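Local coordinates for protein peptidoglycan hydrolase FlgJ (Sphingomonas sp. A1, PDB 2ZYC) that probably hydrolyses glycosidic bonds of the peptidoglycan layer for flagellar rod assembly, the present chain being its C-terminal glycosidase domain, at residues 15-19 and 20-24; 138-141 and 142-146. The protein carries 2 engineered substitutions. All blocks are in the same frame, centred on the assembly; numbering follows the deposited sequence. Where two conformers were deposited one is given.

In the fold
Contacts 1 and 2 are local and partly buried, in a domain of the lysozyme clan, their centres about 18 Å apart. Contact 1 is the turn that joins helix 3-20 to helix 24-35, and its A16, A17 and L20 reach L27; contact 2 packs on helix 24-35 from far along the chain, V143 and I144 touching A29. Contact 2 is nearer the surface, with four exposed residues of eight touching against two of nine. In the turn two carbonyl oxygens, A16 O and A17 O, each draw more than one donor, some weakly. Regular helix 136-145 instead repeats i to i+4 backbone bonds, with an apolar face inside and charged D138, K139 and R142 outside.

Contact 1. Residues 15-19 and 20-24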
ATOM      1  N   LYS A  15      -3.321  11.286  -3.301  1.00 15.99           N
ATOM      2  CA  LYS A  15      -2.155  12.110  -3.618  0.50 16.50           C
ATOM      3  C   LYS A  15      -1.096  11.280  -4.361  1.00 16.91           C
ATOM      4  O   LYS A  15      -0.617  11.674  -5.430  1.00 16.58           O
ATOM      5  CB  LYS A  15      -1.591  12.720  -2.333  0.50 16.67           C
ATOM      6  CG  LYS A  15      -0.708  13.950  -2.526  0.50 17.63           C
ATOM      7  CD  LYS A  15      -0.724  14.848  -1.282  0.50 18.37           C
ATOM      8  CE  LYS A  15      -0.444  14.074   0.008  0.50 19.17           C
ATOM      9  NZ  LYS A  15      -1.167  14.659   1.180  0.50 19.63           N
ATOM     10  N   ALA A  16      -0.744  10.124  -3.787  1.00 17.35           N
ATOM     11  CA  ALA A  16       0.253   9.236  -4.376  1.00 18.41           C
ATOM     12  C   ALA A  16      -0.199   8.669  -5.721  1.00 19.41           C
ATOM     13  O   ALA A  16       0.583   8.626  -6.679  1.00 19.76           O
ATOM     14  CB  ALA A  16       0.615   8.118  -3.402  1.00 18.35           C
ATOM     15  N   ALA A  17      -1.462   8.247  -5.804  1.00 20.47           N
ATOM     16  CA  ALA A  17      -1.997   7.669  -7.036  1.00 21.57           C
ATOM     17  C   ALA A  17      -1.932   8.668  -8.182  1.00 22.42           C
ATOM     18  O   ALA A  17      -1.633   8.304  -9.322  1.00 21.84           O
ATOM     19  CB  ALA A  17      -3.425   7.200  -6.830  1.00 21.69           C
ATOM     20  N   GLN A  18      -2.193   9.934  -7.866  1.00 23.42           N
ATOM     21  CA  GLN A  18      -2.127  11.000  -8.855  1.00 24.84           C
ATOM     22  C   GLN A  18      -0.680  11.218  -9.357  1.00 24.93           C
ATOM     23  O   GLN A  18      -0.460  11.501 -10.540  1.00 25.74           O
ATOM     24  CB  GLN A  18      -2.827  12.276  -8.328  1.00 25.00           C
ATOM     25  CG  GLN A  18      -4.390  12.151  -8.331  1.00 26.22           C
ATOM     26  CD  GLN A  18      -5.147  13.179  -7.465  1.00 25.91           C
ATOM     27  OE1 GLN A  18      -4.785  14.359  -7.379  1.00 26.22           O
ATOM     28  NE2 GLN A  18      -6.231  12.723  -6.840  1.00 28.38           N
ATOM     29  N   SER A  19       0.304  11.026  -8.480  1.00 24.51           N
ATOM     30  CA  SER A  19       1.714  11.118  -8.877  1.00 24.58           C
ATOM     31  C   SER A  19       2.216   9.849  -9.578  1.00 24.26           C
ATOM     32  O   SER A  19       3.214   9.886 -10.307  1.00 24.81           O
ATOM     33  CB  SER A  19       2.597  11.426  -7.670  1.00 24.92           C
ATOM     34  OG  SER A  19       2.882  10.246  -6.945  1.00 26.00           O
ATOM     35  N   LEU A  20       1.539   8.728  -9.344  1.00 23.22           N
ATOM     36  CA  LEU A  20       1.928   7.453  -9.951  1.00 22.66           C
ATOM     37  C   LEU A  20       1.121   7.121 -11.195  1.00 21.77           C
ATOM     38  O   LEU A  20       1.438   6.160 -11.896  1.00 22.80           O
ATOM     39  CB  LEU A  20       1.792   6.308  -8.949  1.00 22.53           C
ATOM     40  CG  LEU A  20       2.627   6.357  -7.670  1.00 22.89           C
ATOM     41  CD1 LEU A  20       2.167   5.260  -6.756  1.00 22.90           C
ATOM     42  CD2 LEU A  20       4.101   6.210  -7.990  1.00 24.84           C
ATOM     43  N   GLY A  21       0.083   7.912 -11.459  1.00 20.95           N
ATOM     44  CA  GLY A  21      -0.791   7.734 -12.613  1.00 19.46           C
ATOM     45  C   GLY A  21      -1.642   6.470 -12.589  1.00 18.93           C
ATOM     46  O   GLY A  21      -1.776   5.786 -13.606  1.00 18.96           O
ATOM     47  N   VAL A  22      -2.210   6.163 -11.420  1.00 17.50           N
ATOM     48  CA  VAL A  22      -3.100   5.006 -11.239  1.00 15.89           C
ATOM     49  C   VAL A  22      -4.271   5.422 -10.330  1.00 15.17           C
ATOM     50  O   VAL A  22      -4.178   6.436  -9.635  1.00 15.23           O
ATOM     51  CB  VAL A  22      -2.358   3.767 -10.630  1.00 15.64           C
ATOM     52  CG1 VAL A  22      -1.143   3.332 -11.478  1.00 14.50           C
ATOM     53  CG2 VAL A  22      -1.939   4.026  -9.191  1.00 15.58           C
ATOM     54  N   PRO A  23      -5.387   4.672 -10.349  1.00 14.86           N
ATOM     55  CA  PRO A  23      -6.504   5.034  -9.448  1.00 14.41           C
ATOM     56  C   PRO A  23      -6.151   4.898  -7.960  1.00 14.10           C
ATOM     57  O   PRO A  23      -5.446   3.964  -7.573  1.00 13.73           O
ATOM     58  CB  PRO A  23      -7.611   4.049  -9.839  1.00 14.43           C
ATOM     59  CG  PRO A  23      -7.223   3.567 -11.209  1.00 14.99           C
ATOM     60  CD  PRO A  23      -5.735   3.525 -11.206  1.00 14.80           C
ATOM     61  N   ALA A  24      -6.641   5.836  -7.148  1.00 13.55           N
ATOM     62  CA  ALA A  24      -6.361   5.867  -5.712  1.00 13.28           C
ATOM     63  C   ALA A  24      -6.701   4.562  -4.988  1.00 12.91           C
ATOM     64  O   ALA A  24      -5.946   4.114  -4.123  1.00 11.81           O
ATOM     65  CB  ALA A  24      -7.069   7.047  -5.052  1.00 13.65           C
TER
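V22 N reaches back five residues to A17 O, 3.1 Å away with an N-H...O angle of 167°, the 6→1 bond of a Schellman-like end to helix 3-20. G21 supplies the positive phi on which the reversal depends, a conformation that glycine adopts easily. G21 N leans weakly on A17 O instead of bonding to Q18 O, and the backbone of G21 is also hydrogen-bonded to G114. One step earlier, A16 O is gripped twice: L20 N lies almost straight out from its C=O at 2.8 Å, though the N-H itself meets the oxygen at a bend, and S19 OG, swung back by a chi1 of 82°, donates from 18° off the carbonyl plane. Serine thus spends its short hydroxyl on its own helix. L20, with CG anti to its carbonyl carbon, brings CG to 3.2 Å from A16 O before its branches enter the interior, meeting L27 of helix 24-35 and Y99 and V103 of helix 92-105. Small A17 suits the inside of the bend. Its CB touches V22 O at 3.0 Å and, more loosely, V22 CG2 at 4.2 Å and A24 CB at 4.1 Å, while A17 CB to A24 CA is a tight 3.4 Å.

Contact 2. Residues 138-141 and 142-146; sequences DKLA and RVING
I144 lies one turn beyond L140 on helix 136-145, and its amide N is bonded to L140 O at 2.9 Å, with the donor in the carbonyl plane and an N-H...O angle of 166°. The side chain of I144 begins over the same turn. Its CB stands 3.6 Å from both L140 O and A141 O; CG1, beside the backbone N at a chi1 of -70°, comes within 3.3 Å of L140 O. From there CD1 passes L140 O at 3.8 Å and meets L140 CG at 3.9 Å, so that the two branched chains pass at a slant. L140, whose CG is anti to N at a chi1 of -179°, swings its branch end back toward I144 although its CB points away. Bulky hydrocarbon suits this face: L140 and I144 both touch F121 of helix 118-127, and I144 also reaches F26 and A29 of helix 24-35. A141, small enough to lie close to H119, gives its carbonyl oxygen to N145 N. The outer face is polar. R142 N is bonded to D138 O, and R142 CB rests 3.4 Å from that oxygen before an extended chain carries the guanidinium away. D138 OD1 is hydrogen-bonded to H119 NE2, and K139 NZ forms a salt bridge with D133, so both charges tie this helix to residues earlier in the chain. N145 OD1 and A141 O, both acceptors, do not bond; between the two segments, cohesion comes from backbone amides, weakly for V143 N to K139 O, and from the apolar L140-I144 pair.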
ATOM      1  N   ASP A 138      -3.136 -12.016  -8.464  1.00 17.83           N
ATOM      2  CA  ASP A 138      -4.489 -12.526  -8.270  1.00 18.06           C
ATOM      3  C   ASP A 138      -5.078 -12.050  -6.944  1.00 17.68           C
ATOM      4  O   ASP A 138      -6.228 -11.613  -6.893  1.00 17.78           O
ATOM      5  CB  ASP A 138      -4.506 -14.056  -8.316  1.00 18.06           C
ATOM      6  CG  ASP A 138      -4.393 -14.610  -9.729  1.00 20.66           C
ATOM      7  OD1 ASP A 138      -4.503 -13.838 -10.710  1.00 21.84           O
ATOM      8  OD2 ASP A 138      -4.193 -15.839  -9.849  1.00 22.43           O
ATOM      9  N   LYS A 139      -4.282 -12.144  -5.883  1.00 17.23           N
ATOM     10  CA  LYS A 139      -4.733 -11.751  -4.542  1.00 17.02           C
ATOM     11  C   LYS A 139      -5.001 -10.248  -4.446  1.00 16.48           C
ATOM     12  O   LYS A 139      -6.027  -9.834  -3.891  1.00 15.86           O
ATOM     13  CB  LYS A 139      -3.726 -12.196  -3.488  1.00 17.46           C
ATOM     14  CG  LYS A 139      -3.681 -13.705  -3.306  1.00 19.08           C
ATOM     15  CD  LYS A 139      -2.533 -14.091  -2.407  1.00 21.44           C
ATOM     16  CE  LYS A 139      -2.368 -15.600  -2.347  1.00 23.39           C
ATOM     17  NZ  LYS A 139      -1.053 -15.945  -1.749  1.00 23.76           N
ATOM     18  N   LEU A 140      -4.108  -9.435  -5.009  1.00 15.53           N
ATOM     19  CA  LEU A 140      -4.306  -7.985  -4.986  1.00 14.82           C
ATOM     20  C   LEU A 140      -5.458  -7.537  -5.874  1.00 14.75           C
ATOM     21  O   LEU A 140      -6.260  -6.681  -5.483  1.00 14.36           O
ATOM     22  CB  LEU A 140      -3.008  -7.236  -5.344  1.00 14.79           C
ATOM     23  CG  LEU A 140      -3.062  -5.701  -5.339  1.00 14.44           C
ATOM     24  CD1 LEU A 140      -3.624  -5.144  -4.025  1.00 14.85           C
ATOM     25  CD2 LEU A 140      -1.680  -5.128  -5.617  1.00 14.35           C
ATOM     26  N   ALA A 141      -5.548  -8.117  -7.066  1.00 14.68           N
ATOM     27  CA  ALA A 141      -6.668  -7.832  -7.973  1.00 15.31           C
ATOM     28  C   ALA A 141      -8.011  -8.160  -7.301  1.00 15.29           C
ATOM     29  O   ALA A 141      -8.978  -7.411  -7.449  1.00 15.09           O
ATOM     30  CB  ALA A 141      -6.511  -8.591  -9.288  1.00 15.09           C
ATOM     31  N   ARG A 142      -8.057  -9.262  -6.550  1.00 15.75           N
ATOM     32  CA  ARG A 142      -9.277  -9.639  -5.834  1.00 16.84           C
ATOM     33  C   ARG A 142      -9.726  -8.552  -4.840  1.00 15.85           C
ATOM     34  O   ARG A 142     -10.918  -8.276  -4.718  1.00 15.79           O
ATOM     35  CB  ARG A 142      -9.127 -10.999  -5.129  1.00 16.80           C
ATOM     36  CG  ARG A 142     -10.474 -11.600  -4.708  1.00 19.06           C
ATOM     37  CD  ARG A 142     -10.325 -12.928  -3.962  1.00 20.53           C
ATOM     38  NE  ARG A 142     -11.639 -13.536  -3.728  1.00 28.14           N
ATOM     39  CZ  ARG A 142     -11.887 -14.493  -2.836  1.00 31.11           C
ATOM     40  NH1 ARG A 142     -13.123 -14.972  -2.704  1.00 32.63           N
ATOM     41  NH2 ARG A 142     -10.908 -14.970  -2.075  1.00 32.69           N
ATOM     42  N   VAL A 143      -8.775  -7.934  -4.141  1.00 15.53           N
ATOM     43  CA  VAL A 143      -9.107  -6.854  -3.209  1.00 15.17           C
ATOM     44  C   VAL A 143      -9.556  -5.606  -3.985  1.00 14.90           C
ATOM     45  O   VAL A 143     -10.562  -4.973  -3.637  1.00 14.55           O
ATOM     46  CB  VAL A 143      -7.933  -6.512  -2.236  1.00 15.07           C
ATOM     47  CG1 VAL A 143      -8.315  -5.368  -1.294  1.00 15.31           C
ATOM     48  CG2 VAL A 143      -7.528  -7.732  -1.417  1.00 15.68           C
ATOM     49  N   ILE A 144      -8.812  -5.273  -5.039  1.00 14.80           N
ATOM     50  CA  ILE A 144      -9.095  -4.094  -5.854  1.00 15.07           C
ATOM     51  C   ILE A 144     -10.512  -4.121  -6.438  1.00 16.03           C
ATOM     52  O   ILE A 144     -11.217  -3.107  -6.418  1.00 16.88           O
ATOM     53  CB  ILE A 144      -8.043  -3.916  -6.979  1.00 14.70           C
ATOM     54  CG1 ILE A 144      -6.694  -3.499  -6.375  1.00 13.85           C
ATOM     55  CG2 ILE A 144      -8.507  -2.872  -8.004  1.00 13.81           C
ATOM     56  CD1 ILE A 144      -5.537  -3.439  -7.376  1.00 14.76           C
ATOM     57  N   ASN A 145     -10.901  -5.293  -6.939  1.00 16.86           N
ATOM     58  CA  ASN A 145     -12.171  -5.508  -7.632  1.00 17.45           C
ATOM     59  C   ASN A 145     -13.306  -5.984  -6.715  1.00 17.86           C
ATOM     60  O   ASN A 145     -14.436  -6.158  -7.168  1.00 17.76           O
ATOM     61  CB  ASN A 145     -11.964  -6.502  -8.786  1.00 17.81           C
ATOM     62  CG  ASN A 145     -11.006  -5.970  -9.863  1.00 17.77           C
ATOM     63  OD1 ASN A 145     -10.222  -6.728 -10.445  1.00 19.94           O
ATOM     64  ND2 ASN A 145     -11.070  -4.669 -10.125  1.00 17.72           N
ATOM     65  N   GLY A 146     -13.005  -6.153  -5.430  1.00 17.86           N
ATOM     66  CA  GLY A 146     -13.935  -6.775  -4.478  1.00 18.13           C
ATOM     67  C   GLY A 146     -15.002  -5.856  -3.913  1.00 18.61           C
ATOM     68  O   GLY A 146     -14.833  -4.628  -3.882  1.00 18.15           O
TER